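PDB 5AH5: leucine--trna ligase from Agrobacterium radiobacter, which probably joins L-leucine to its cognate tRNA(Leu) at the expense of ATP, releasing AMP and diphosphate. Local coordinates for residues P128-A133 / S493-L498. Residues are numbered along the deposited sequence; the frame is centred on the assembly and turned at random.
Sequences PTYVLA and SSWYFL. With LSS (5'-O-(L-leucylsulfamoyl)adenosine), chain I.
Tyr130 OH sits where three groups meet. It is hydrogen-bonded to Asp492 O, just before the segment 493-498. Tyr130 OH lies 3.2 Å from Tyr496 CA. Tyr130 OH comes within 3.4 Å of Trp495 NE1, but the angle is poor for a hydrogen bond. That N-H is used by Gln134 OE1 instead, so each polar end is satisfied by a neighbour of the other segment. Tyr130 OH stands 3.3 Å above one face of the Trp495 indole, toward its rim. The two side chains approach from opposing sides, with Tyr130 CZ 3.6 Å from Trp495 CZ2. The Tyr130 ring and the six-membered ring of Trp495 meet obliquely, their planes at 31°. Ala133 reaches the indole edge with its CB 3.6 Å from Trp495 CH2. The contact packs helix 128-143 on the loop after helix 489-492, in the Rossmann-type catalytic core of class I synthetases. Its parallel sheet includes strands 32-37 and 520-524. With chi1 at 76°, the Tyr496 ring turns from Tyr130 toward the leucyl pocket. There Tyr496 OH is 3.6 Å from C11 of 5'-O-(L-leucylsulfamoyl)adenosine. Tyr496 OH is also hydrogen-bonded to Tyr523 OH, on strand 520-524. Ser493 OG approaches C10, the other leucyl methyl, at 3.7 Å.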
loop_
_atom_site.group_PDB
_atom_site.type_symbol
_atom_site.label_atom_id
_atom_site.label_comp_id
_atom_site.label_asym_id
_atom_site.label_seq_id
_atom_site.Cartn_x
_atom_site.Cartn_y
_atom_site.Cartn_z
ATOM N N PRO B 128 -21.343 11.908 8.612
ATOM C CA PRO B 128 -22.536 11.678 7.826
ATOM C C PRO B 128 -22.335 11.912 6.377
ATOM O O PRO B 128 -22.912 11.176 5.533
ATOM C CB PRO B 128 -23.539 12.683 8.415
ATOM C CG PRO B 128 -23.119 12.779 9.871
ATOM C CD PRO B 128 -21.617 12.791 9.755
ATOM N N THR B 129 -21.542 12.908 6.026
ATOM C CA THR B 129 -21.317 13.101 4.564
ATOM C C THR B 129 -20.679 11.892 3.849
ATOM O O THR B 129 -21.125 11.445 2.776
ATOM C CB THR B 129 -20.590 14.435 4.281
ATOM O OG1 THR B 129 -20.704 14.681 2.883
ATOM C CG2 THR B 129 -19.128 14.387 4.761
ATOM N N TYR B 130 -19.698 11.265 4.497
ATOM C CA TYR B 130 -19.093 10.034 3.955
ATOM C C TYR B 130 -20.037 8.879 3.964
ATOM O O TYR B 130 -20.175 8.128 2.960
ATOM C CB TYR B 130 -17.818 9.706 4.729
ATOM C CG TYR B 130 -16.892 8.815 3.954
ATOM C CD1 TYR B 130 -17.045 7.444 3.974
ATOM C CD2 TYR B 130 -15.835 9.356 3.218
ATOM C CE1 TYR B 130 -16.167 6.616 3.292
ATOM C CE2 TYR B 130 -14.957 8.538 2.483
ATOM C CZ TYR B 130 -15.112 7.186 2.524
ATOM O OH TYR B 130 -14.250 6.384 1.827
ATOM N N VAL B 131 -20.799 8.742 5.056
ATOM C CA VAL B 131 -21.812 7.672 5.103
ATOM C C VAL B 131 -22.830 7.775 3.980
ATOM O O VAL B 131 -23.188 6.772 3.335
ATOM C CB VAL B 131 -22.533 7.737 6.502
ATOM C CG1 VAL B 131 -23.729 6.836 6.560
ATOM C CG2 VAL B 131 -21.578 7.361 7.593
ATOM N N LEU B 132 -23.312 8.987 3.733
ATOM C CA LEU B 132 -24.269 9.255 2.596
ATOM C C LEU B 132 -23.679 8.742 1.267
ATOM O O LEU B 132 -24.229 7.848 0.535
ATOM C CB LEU B 132 -24.567 10.805 2.528
ATOM C CG LEU B 132 -25.351 11.303 1.282
ATOM C CD1 LEU B 132 -26.662 10.544 1.072
ATOM C CD2 LEU B 132 -25.636 12.793 1.393
ATOM N N ALA B 133 -22.462 9.199 1.003
ATOM C CA ALA B 133 -21.761 8.708 -0.193
ATOM C C ALA B 133 -21.623 7.216 -0.267
ATOM O O ALA B 133 -21.941 6.595 -1.295
ATOM C CB ALA B 133 -20.413 9.380 -0.296
ATOM N N SER B 493 -12.410 2.139 3.222
ATOM C CA SER B 493 -11.097 2.417 2.753
ATOM C C SER B 493 -10.863 1.875 1.349
ATOM O O SER B 493 -9.803 2.074 0.844
ATOM C CB SER B 493 -10.071 1.879 3.780
ATOM O OG SER B 493 -10.176 0.491 3.993
ATOM N N SER B 494 -11.842 1.191 0.719
ATOM C CA SER B 494 -11.664 0.699 -0.596
ATOM C C SER B 494 -11.766 1.757 -1.712
ATOM O O SER B 494 -11.386 1.463 -2.842
ATOM C CB SER B 494 -12.630 -0.447 -0.892
ATOM O OG SER B 494 -13.969 0.022 -1.014
ATOM N N TRP B 495 -12.304 2.932 -1.405
ATOM C CA TRP B 495 -12.559 3.989 -2.369
ATOM C C TRP B 495 -12.296 5.398 -1.814
ATOM O O TRP B 495 -12.509 6.378 -2.502
ATOM C CB TRP B 495 -13.981 3.871 -2.854
ATOM C CG TRP B 495 -15.014 4.361 -1.840
ATOM C CD1 TRP B 495 -15.449 3.679 -0.762
ATOM C CD2 TRP B 495 -15.675 5.636 -1.792
ATOM N NE1 TRP B 495 -16.361 4.428 -0.036
ATOM C CE2 TRP B 495 -16.510 5.636 -0.648
ATOM C CE3 TRP B 495 -15.683 6.756 -2.614
ATOM C CZ2 TRP B 495 -17.290 6.714 -0.310
ATOM C CZ3 TRP B 495 -16.429 7.807 -2.290
ATOM C CH2 TRP B 495 -17.269 7.787 -1.142
ATOM N N TYR B 496 -11.784 5.531 -0.596
ATOM C CA TYR B 496 -11.624 6.881 0.003
ATOM C C TYR B 496 -10.778 7.865 -0.781
ATOM O O TYR B 496 -10.938 9.102 -0.654
ATOM C CB TYR B 496 -11.024 6.762 1.412
ATOM C CG TYR B 496 -9.505 6.459 1.524
ATOM C CD1 TYR B 496 -8.999 5.210 1.256
ATOM C CD2 TYR B 496 -8.620 7.431 1.938
ATOM C CE1 TYR B 496 -7.636 4.928 1.387
ATOM C CE2 TYR B 496 -7.243 7.175 2.080
ATOM C CZ TYR B 496 -6.757 5.941 1.783
ATOM O OH TYR B 496 -5.413 5.671 1.911
ATOM N N PHE B 497 -9.780 7.304 -1.464
ATOM C CA PHE B 497 -8.867 8.064 -2.290
ATOM C C PHE B 497 -9.610 8.746 -3.469
ATOM O O PHE B 497 -9.121 9.759 -4.016
ATOM C CB PHE B 497 -7.681 7.170 -2.799
ATOM C CG PHE B 497 -8.138 5.847 -3.361
ATOM C CD1 PHE B 497 -8.494 5.727 -4.663
ATOM C CD2 PHE B 497 -8.295 4.754 -2.556
ATOM C CE1 PHE B 497 -8.961 4.539 -5.150
ATOM C CE2 PHE B 497 -8.779 3.551 -3.037
ATOM C CZ PHE B 497 -9.133 3.453 -4.336
ATOM N N LEU B 498 -10.711 8.143 -3.924
ATOM C CA LEU B 498 -11.623 8.804 -4.865
ATOM C C LEU B 498 -12.553 9.872 -4.282
ATOM O O LEU B 498 -13.258 10.559 -5.063
ATOM C CB LEU B 498 -12.459 7.761 -5.635
ATOM C CG LEU B 498 -11.695 6.624 -6.232
ATOM C CD1 LEU B 498 -12.645 5.563 -6.764
ATOM C CD2 LEU B 498 -10.712 7.164 -7.264
HETATM C C1 LSS I . -4.142 1.489 8.513
HETATM N N1 LSS I . 6.322 1.446 11.030
HETATM O O1 LSS I . -3.393 0.554 8.335
HETATM S S1 LSS I . -2.823 2.322 10.421
HETATM C C2 LSS I . 6.071 1.828 9.780
HETATM N N2 LSS I . -3.977 2.379 9.474
HETATM O O2 LSS I . 1.848 0.629 7.519
HETATM N N3 LSS I . 4.828 2.114 9.333
HETATM O O3 LSS I . 0.755 2.566 5.887
HETATM C C4 LSS I . 3.794 2.013 10.201
HETATM N N4 LSS I . -6.349 2.605 8.159
HETATM O O4 LSS I . 1.020 3.767 8.948
HETATM C C5 LSS I . 3.985 1.535 11.492
HETATM O O5 LSS I . -1.485 2.517 9.573
HETATM C C6 LSS I . 5.271 1.225 11.898
HETATM N N6 LSS I . 5.471 0.816 13.178
HETATM C C7 LSS I . -6.078 1.958 5.125
HETATM N N7 LSS I . 2.772 1.491 12.101
HETATM C C8 LSS I . 1.833 1.879 11.195
HETATM C C9 LSS I . -4.969 1.917 6.180
HETATM N N9 LSS I . 2.477 2.224 10.049
HETATM C CA LSS I . -5.356 1.627 7.641
HETATM C C10 LSS I . -6.627 0.536 4.927
HETATM C C11 LSS I . -5.492 2.616 3.826
HETATM O O1A LSS I . -2.568 1.097 11.193
HETATM C C21 LSS I . 1.888 2.655 8.797
HETATM C C22 LSS I . 1.062 1.589 8.167
HETATM C C23 LSS I . 0.169 2.375 7.205
HETATM C C24 LSS I . 0.005 3.673 7.968
HETATM C C25 LSS I . -1.269 3.704 8.815
HETATM O O2A LSS I . -2.797 3.457 11.319
#